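PDB 5YH1: member of s1p family of ribosomal proteins from Pyrococcus furiosus, which probably acts as a manganese-binding exonuclease of the DHH family on nucleic acids, this chain being the DHH part of a longer protein. Local coordinates for residues A[158-172]-A[181-195]. Residues are numbered along the deposited sequence; the frame is centred on the assembly and turned at random.
With MN (manganese (II) ion), chain F.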
loop_
_atom_site.group_PDB
_atom_site.type_symbol
_atom_site.label_atom_id
_atom_site.label_comp_id
_atom_site.label_asym_id
_atom_site.label_seq_id
_atom_site.Cartn_x
_atom_site.Cartn_y
_atom_site.Cartn_z
ATOM N N ILE A 158 -4.908 0.991 -28.492
ATOM C CA ILE A 158 -3.839 0.359 -27.750
ATOM C C ILE A 158 -2.650 0.092 -28.673
ATOM O O ILE A 158 -2.800 -0.543 -29.722
ATOM C CB ILE A 158 -4.312 -0.979 -27.127
ATOM C CG1 ILE A 158 -5.530 -0.767 -26.213
ATOM C CG2 ILE A 158 -3.189 -1.628 -26.336
ATOM C CD1 ILE A 158 -6.243 -2.052 -25.837
ATOM N N VAL A 159 -1.484 0.596 -28.276
ATOM C CA VAL A 159 -0.208 0.298 -28.931
ATOM C C VAL A 159 0.624 -0.599 -28.012
ATOM O O VAL A 159 0.779 -0.307 -26.822
ATOM C CB VAL A 159 0.572 1.595 -29.231
ATOM C CG1 VAL A 159 1.979 1.297 -29.760
ATOM C CG2 VAL A 159 -0.212 2.464 -30.212
ATOM N N VAL A 160 1.141 -1.697 -28.558
ATOM C CA VAL A 160 2.047 -2.572 -27.828
ATOM C C VAL A 160 3.426 -2.615 -28.484
ATOM O O VAL A 160 3.536 -2.863 -29.695
ATOM C CB VAL A 160 1.518 -4.009 -27.752
ATOM C CG1 VAL A 160 2.480 -4.867 -26.927
ATOM C CG2 VAL A 160 0.107 -4.043 -27.166
ATOM N N ILE A 161 4.460 -2.375 -27.674
ATOM C CA ILE A 161 5.865 -2.501 -28.077
ATOM C C ILE A 161 6.538 -3.470 -27.093
ATOM O O ILE A 161 6.860 -3.104 -25.964
ATOM C CB ILE A 161 6.593 -1.144 -28.049
ATOM C CG1 ILE A 161 5.901 -0.138 -28.975
ATOM C CG2 ILE A 161 8.050 -1.313 -28.460
ATOM C CD1 ILE A 161 6.320 1.297 -28.752
ATOM N N ASP A 162 6.727 -4.712 -27.517
ATOM C CA ASP A 162 7.188 -5.766 -26.633
ATOM C C ASP A 162 8.078 -6.745 -27.414
ATOM O O ASP A 162 8.119 -6.711 -28.645
ATOM C CB ASP A 162 5.961 -6.465 -26.028
ATOM C CG ASP A 162 6.289 -7.325 -24.827
ATOM O OD1 ASP A 162 7.447 -7.281 -24.335
ATOM O OD2 ASP A 162 5.371 -8.063 -24.372
ATOM N N HIS A 163 8.803 -7.600 -26.699
ATOM C CA HIS A 163 9.680 -8.601 -27.334
ATOM C C HIS A 163 9.588 -9.984 -26.688
ATOM O O HIS A 163 10.463 -10.835 -26.907
ATOM C CB HIS A 163 11.136 -8.110 -27.346
ATOM C CG HIS A 163 11.729 -7.953 -25.986
ATOM N ND1 HIS A 163 12.858 -8.635 -25.581
ATOM C CD2 HIS A 163 11.339 -7.210 -24.926
ATOM C CE1 HIS A 163 13.143 -8.302 -24.334
ATOM N NE2 HIS A 163 12.238 -7.438 -23.919
ATOM N N HIS A 164 8.521 -10.208 -25.919
ATOM C CA HIS A 164 8.195 -11.530 -25.394
ATOM C C HIS A 164 7.353 -12.278 -26.409
ATOM O O HIS A 164 6.651 -11.666 -27.222
ATOM C CB HIS A 164 7.463 -11.412 -24.054
ATOM C CG HIS A 164 8.285 -10.745 -22.998
ATOM N ND1 HIS A 164 8.379 -9.373 -22.887
ATOM C CD2 HIS A 164 9.098 -11.260 -22.046
ATOM C CE1 HIS A 164 9.202 -9.074 -21.897
ATOM N NE2 HIS A 164 9.652 -10.200 -21.373
ATOM N N ASP A 165 7.428 -13.602 -26.348
ATOM C CA ASP A 165 6.726 -14.477 -27.285
ATOM C C ASP A 165 5.209 -14.438 -27.047
ATOM O O ASP A 165 4.749 -14.785 -25.966
ATOM C CB ASP A 165 7.254 -15.914 -27.138
ATOM C CG ASP A 165 6.618 -16.896 -28.127
ATOM O OD1 ASP A 165 5.933 -16.480 -29.092
ATOM O OD2 ASP A 165 6.810 -18.107 -27.924
ATOM N N PRO A 166 4.429 -14.016 -28.058
ATOM C CA PRO A 166 2.971 -14.077 -27.893
ATOM C C PRO A 166 2.431 -15.497 -27.720
ATOM O O PRO A 166 1.333 -15.666 -27.206
ATOM C CB PRO A 166 2.437 -13.439 -29.181
ATOM C CG PRO A 166 3.564 -12.595 -29.691
ATOM C CD PRO A 166 4.812 -13.324 -29.301
ATOM N N ARG A 167 3.199 -16.495 -28.160
ATOM C CA ARG A 167 2.889 -17.923 -27.977
ATOM C C ARG A 167 1.709 -18.451 -28.800
ATOM O O ARG A 167 1.901 -19.356 -29.608
ATOM C CB ARG A 167 2.689 -18.285 -26.500
ATOM C CG ARG A 167 3.974 -18.371 -25.695
ATOM C CD ARG A 167 3.720 -19.038 -24.354
ATOM N NE ARG A 167 4.941 -19.127 -23.563
ATOM N N ASP A 168 0.506 -17.915 -28.585
ATOM C CA ASP A 168 -0.707 -18.447 -29.225
ATOM C C ASP A 168 -0.880 -17.882 -30.630
ATOM O O ASP A 168 -1.580 -16.891 -30.834
ATOM C CB ASP A 168 -1.946 -18.134 -28.373
ATOM C CG ASP A 168 -1.944 -18.866 -27.044
ATOM O OD1 ASP A 168 -1.625 -20.068 -27.035
ATOM O OD2 ASP A 168 -2.272 -18.256 -26.000
ATOM N N TRP A 169 -0.238 -18.512 -31.603
ATOM C CA TRP A 169 -0.286 -18.023 -32.979
ATOM C C TRP A 169 -1.548 -18.503 -33.687
ATOM O O TRP A 169 -1.926 -19.661 -33.567
ATOM C CB TRP A 169 0.980 -18.442 -33.737
ATOM C CG TRP A 169 2.195 -17.817 -33.133
ATOM C CD1 TRP A 169 3.020 -18.370 -32.204
ATOM C CD2 TRP A 169 2.679 -16.493 -33.365
ATOM N NE1 TRP A 169 4.005 -17.478 -31.854
ATOM C CE2 TRP A 169 3.819 -16.317 -32.558
ATOM C CE3 TRP A 169 2.260 -15.440 -34.179
ATOM C CZ2 TRP A 169 4.557 -15.130 -32.548
ATOM C CZ3 TRP A 169 2.987 -14.264 -34.173
ATOM C CH2 TRP A 169 4.130 -14.118 -33.358
ATOM N N ILE A 170 -2.214 -17.589 -34.385
ATOM C CA ILE A 170 -3.394 -17.930 -35.185
ATOM C C ILE A 170 -3.061 -17.974 -36.677
ATOM O O ILE A 170 -3.774 -18.605 -37.448
ATOM C CB ILE A 170 -4.592 -16.982 -34.922
ATOM C CG1 ILE A 170 -4.215 -15.515 -35.150
ATOM C CG2 ILE A 170 -5.122 -17.176 -33.506
ATOM C CD1 ILE A 170 -5.386 -14.566 -35.012
ATOM N N SER A 171 -1.989 -17.296 -37.079
ATOM C CA SER A 171 -1.434 -17.445 -38.419
ATOM C C SER A 171 0.082 -17.243 -38.350
ATOM O O SER A 171 0.652 -17.188 -37.256
ATOM C CB SER A 171 -2.091 -16.462 -39.389
ATOM O OG SER A 171 -1.537 -15.169 -39.266
ATOM N N GLU A 172 0.729 -17.152 -39.510
ATOM C CA GLU A 172 2.192 -17.032 -39.576
ATOM C C GLU A 172 2.703 -15.770 -38.877
ATOM O O GLU A 172 3.693 -15.827 -38.147
ATOM C CB GLU A 172 2.698 -17.096 -41.033
ATOM C CG GLU A 172 2.165 -16.008 -41.966
ATOM C CD GLU A 172 2.561 -16.212 -43.424
ATOM O OE1 GLU A 172 2.986 -15.228 -44.069
ATOM O OE2 GLU A 172 2.445 -17.350 -43.931
ATOM N N VAL A 181 -5.536 -5.534 -29.846
ATOM C CA VAL A 181 -4.748 -4.300 -29.893
ATOM C C VAL A 181 -4.629 -3.782 -31.323
ATOM O O VAL A 181 -4.748 -4.547 -32.274
ATOM C CB VAL A 181 -3.340 -4.482 -29.277
ATOM C CG1 VAL A 181 -3.446 -4.976 -27.835
ATOM C CG2 VAL A 181 -2.475 -5.419 -30.106
ATOM N N ASP A 182 -4.366 -2.486 -31.453
ATOM C CA ASP A 182 -4.393 -1.801 -32.743
ATOM C C ASP A 182 -3.072 -1.869 -33.513
ATOM O O ASP A 182 -3.067 -1.888 -34.743
ATOM C CB ASP A 182 -4.814 -0.346 -32.532
ATOM C CG ASP A 182 -6.234 -0.234 -31.974
ATOM O OD1 ASP A 182 -7.155 -0.140 -32.798
ATOM O OD2 ASP A 182 -6.436 -0.312 -30.738
ATOM N N VAL A 183 -1.955 -1.860 -32.800
ATOM C CA VAL A 183 -0.667 -2.167 -33.420
ATOM C C VAL A 183 0.251 -2.818 -32.395
ATOM O O VAL A 183 0.356 -2.355 -31.247
ATOM C CB VAL A 183 0.005 -0.935 -34.056
ATOM C CG1 VAL A 183 0.381 0.098 -33.010
ATOM C CG2 VAL A 183 1.238 -1.352 -34.858
ATOM N N HIS A 184 0.886 -3.909 -32.818
ATOM C CA HIS A 184 1.768 -4.683 -31.973
ATOM C C HIS A 184 3.147 -4.752 -32.638
ATOM O O HIS A 184 3.309 -5.395 -33.675
ATOM C CB HIS A 184 1.156 -6.061 -31.755
ATOM C CG HIS A 184 1.879 -6.901 -30.752
ATOM N ND1 HIS A 184 1.497 -8.191 -30.461
ATOM C CD2 HIS A 184 2.980 -6.657 -30.006
ATOM C CE1 HIS A 184 2.315 -8.699 -29.557
ATOM N NE2 HIS A 184 3.230 -7.791 -29.272
ATOM N N VAL A 185 4.113 -4.034 -32.062
ATOM C CA VAL A 185 5.502 -4.051 -32.516
ATOM C C VAL A 185 6.242 -5.088 -31.683
ATOM O O VAL A 185 6.426 -4.913 -30.470
ATOM C CB VAL A 185 6.171 -2.674 -32.346
ATOM C CG1 VAL A 185 7.635 -2.730 -32.760
ATOM C CG2 VAL A 185 5.432 -1.612 -33.153
ATOM N N ASN A 186 6.641 -6.176 -32.331
ATOM C CA ASN A 186 7.278 -7.302 -31.654
ATOM C C ASN A 186 8.097 -8.131 -32.666
ATOM O O ASN A 186 7.551 -8.593 -33.679
ATOM C CB ASN A 186 6.212 -8.157 -30.966
ATOM C CG ASN A 186 6.793 -9.241 -30.068
ATOM O OD1 ASN A 186 7.847 -9.806 -30.347
ATOM N ND2 ASN A 186 6.085 -9.549 -28.983
ATOM N N PRO A 187 9.404 -8.315 -32.402
ATOM C CA PRO A 187 10.266 -9.074 -33.320
ATOM C C PRO A 187 9.802 -10.510 -33.598
ATOM O O PRO A 187 10.110 -11.056 -34.658
ATOM C CB PRO A 187 11.623 -9.088 -32.598
ATOM C CG PRO A 187 11.298 -8.820 -31.158
ATOM C CD PRO A 187 10.152 -7.863 -31.214
ATOM N N HIS A 188 9.079 -11.112 -32.655
ATOM C CA HIS A 188 8.593 -12.484 -32.810
ATOM C C HIS A 188 7.645 -12.675 -34.006
ATOM O O HIS A 188 7.476 -13.784 -34.465
ATOM C CB HIS A 188 7.886 -12.951 -31.532
ATOM C CG HIS A 188 8.808 -13.201 -30.380
ATOM N ND1 HIS A 188 9.319 -14.450 -30.098
ATOM C CD2 HIS A 188 9.293 -12.375 -29.420
ATOM C CE1 HIS A 188 10.086 -14.383 -29.024
ATOM N NE2 HIS A 188 10.088 -13.133 -28.594
ATOM N N HIS A 189 7.010 -11.605 -34.476
ATOM C CA HIS A 189 6.121 -11.674 -35.635
ATOM C C HIS A 189 6.890 -11.931 -36.926
ATOM O O HIS A 189 6.395 -12.610 -37.814
ATOM C CB HIS A 189 5.327 -10.377 -35.813
ATOM C CG HIS A 189 4.204 -10.215 -34.840
ATOM N ND1 HIS A 189 4.267 -9.344 -33.780
ATOM C CD2 HIS A 189 2.990 -10.811 -34.769
ATOM C CE1 HIS A 189 3.140 -9.411 -33.091
ATOM N NE2 HIS A 189 2.349 -10.294 -33.671
ATOM N N VAL A 190 8.085 -11.356 -37.029
ATOM C CA VAL A 190 8.879 -11.453 -38.247
ATOM C C VAL A 190 10.022 -12.454 -38.129
ATOM O O VAL A 190 10.607 -12.827 -39.132
ATOM C CB VAL A 190 9.423 -10.072 -38.674
ATOM C CG1 VAL A 190 8.264 -9.103 -38.863
ATOM C CG2 VAL A 190 10.429 -9.529 -37.665
ATOM N N LYS A 191 10.326 -12.880 -36.908
ATOM C CA LYS A 191 11.382 -13.851 -36.648
ATOM C C LYS A 191 11.131 -14.485 -35.293
ATOM O O LYS A 191 11.496 -13.925 -34.263
ATOM C CB LYS A 191 12.752 -13.160 -36.665
ATOM C CG LYS A 191 13.945 -14.104 -36.715
ATOM C CD LYS A 191 15.227 -13.367 -36.348
ATOM C CE LYS A 191 16.421 -13.777 -37.193
ATOM N NZ LYS A 191 16.647 -15.246 -37.150
ATOM N N ARG A 192 10.502 -15.654 -35.294
ATOM C CA ARG A 192 10.160 -16.336 -34.050
ATOM C C ARG A 192 11.391 -16.543 -33.191
ATOM O O ARG A 192 12.441 -16.908 -33.694
ATOM C CB ARG A 192 9.538 -17.703 -34.330
ATOM C CG ARG A 192 8.212 -17.664 -35.065
ATOM C CD ARG A 192 7.020 -17.509 -34.132
ATOM N NE ARG A 192 5.803 -17.910 -34.834
ATOM C CZ ARG A 192 5.187 -17.184 -35.767
ATOM N NH1 ARG A 192 5.642 -15.980 -36.123
ATOM N NH2 ARG A 192 4.091 -17.663 -36.348
ATOM N N GLY A 193 11.244 -16.335 -31.889
ATOM C CA GLY A 193 12.323 -16.566 -30.942
ATOM C C GLY A 193 13.317 -15.431 -30.786
ATOM O O GLY A 193 14.195 -15.515 -29.942
ATOM N N TYR A 194 13.186 -14.352 -31.557
ATOM C CA TYR A 194 14.177 -13.268 -31.510
ATOM C C TYR A 194 13.942 -12.273 -30.355
ATOM O O TYR A 194 13.795 -11.060 -30.560
ATOM C CB TYR A 194 14.245 -12.550 -32.859
ATOM C CG TYR A 194 15.577 -11.886 -33.150
ATOM C CD1 TYR A 194 16.728 -12.649 -33.359
ATOM C CD2 TYR A 194 15.686 -10.504 -33.237
ATOM C CE1 TYR A 194 17.951 -12.051 -33.646
ATOM C CE2 TYR A 194 16.902 -9.897 -33.525
ATOM C CZ TYR A 194 18.034 -10.678 -33.734
ATOM O OH TYR A 194 19.242 -10.078 -34.017
ATOM N N TYR A 195 13.954 -12.814 -29.140
ATOM C CA TYR A 195 13.823 -12.052 -27.893
ATOM C C TYR A 195 14.914 -11.006 -27.708
ATOM O O TYR A 195 14.722 -10.019 -27.002
ATOM C CB TYR A 195 13.873 -13.037 -26.713
ATOM C CG TYR A 195 13.923 -12.403 -25.333
ATOM C CD1 TYR A 195 12.754 -12.018 -24.678
ATOM C CD2 TYR A 195 15.140 -12.196 -24.675
ATOM C CE1 TYR A 195 12.790 -11.445 -23.412
ATOM C CE2 TYR A 195 15.185 -11.615 -23.411
ATOM C CZ TYR A 195 14.004 -11.251 -22.780
ATOM O OH TYR A 195 14.023 -10.679 -21.527
HETATM MN MN MN F . 12.731 -6.573 -21.745
HETATM O O HOH W 1 12.476 -8.618 -20.904
HETATM O O HOH W 2 12.797 -6.126 -19.625
#
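His163 reaches manganese through NE2 at 2.4 Å while its other ring nitrogen, ND1, donates to Tyr195 O at 2.7 Å, near the ring plane and on a carbonyl lone pair. Metal at one nitrogen and carbonyl at the other fix the imidazole's rotation, with CG wedged between backbone N and carbonyl carbon (chi1 65°). His163 CE1 lies over the Tyr195 ring, planes 31° apart, and Tyr195 turns an edge toward the face of His164. Its OH hydrogen-bonds water 1, a manganese ligand; water 2, Asp67, Asp137 and Asp229 complete the site. Asp162, His163 and His164 are the DHH motif, just past the end of strand 158-161; Asp162 OD1 accepts hydrogen bonds from His164 ND1 at 2.7 Å and from His163 N, bracing both histidines. Asn186 ND2 donates almost straight to His164 O at 2.8 Å, while its OD1 takes His188 N in an Asx turn. The His188 ring, one face under Asp165 CA in a CH-pi contact, gives a weak bond from NE2 to His163 O. Farther out, the Arg192 guanidinium lies flat on Trp169, planes 5° apart, with CZ 3.5 Å from the centroid of the six-membered ring: stack and cation-pi at once. NH1 and NH2 both grip Glu172 O, and Trp169 points an edge at the His189 face. An alanine in place of Trp169 is likely to leave the guanidinium without its flat support and take the indole edge from the His189 face. Strands 158-161 and 183-185 run parallel, joined by backbone hydrogen bonds from Val160 N to Val183 O (2.9 Å) and from Val185 N to Val160 O (2.7 Å). Strand 183-185 edges the five-stranded parallel sheet, with 132-136 on the other side of 158-161; helix 145-152 packs on Val160 and Val181, and helix 199-210 on Ile161 and Pro187.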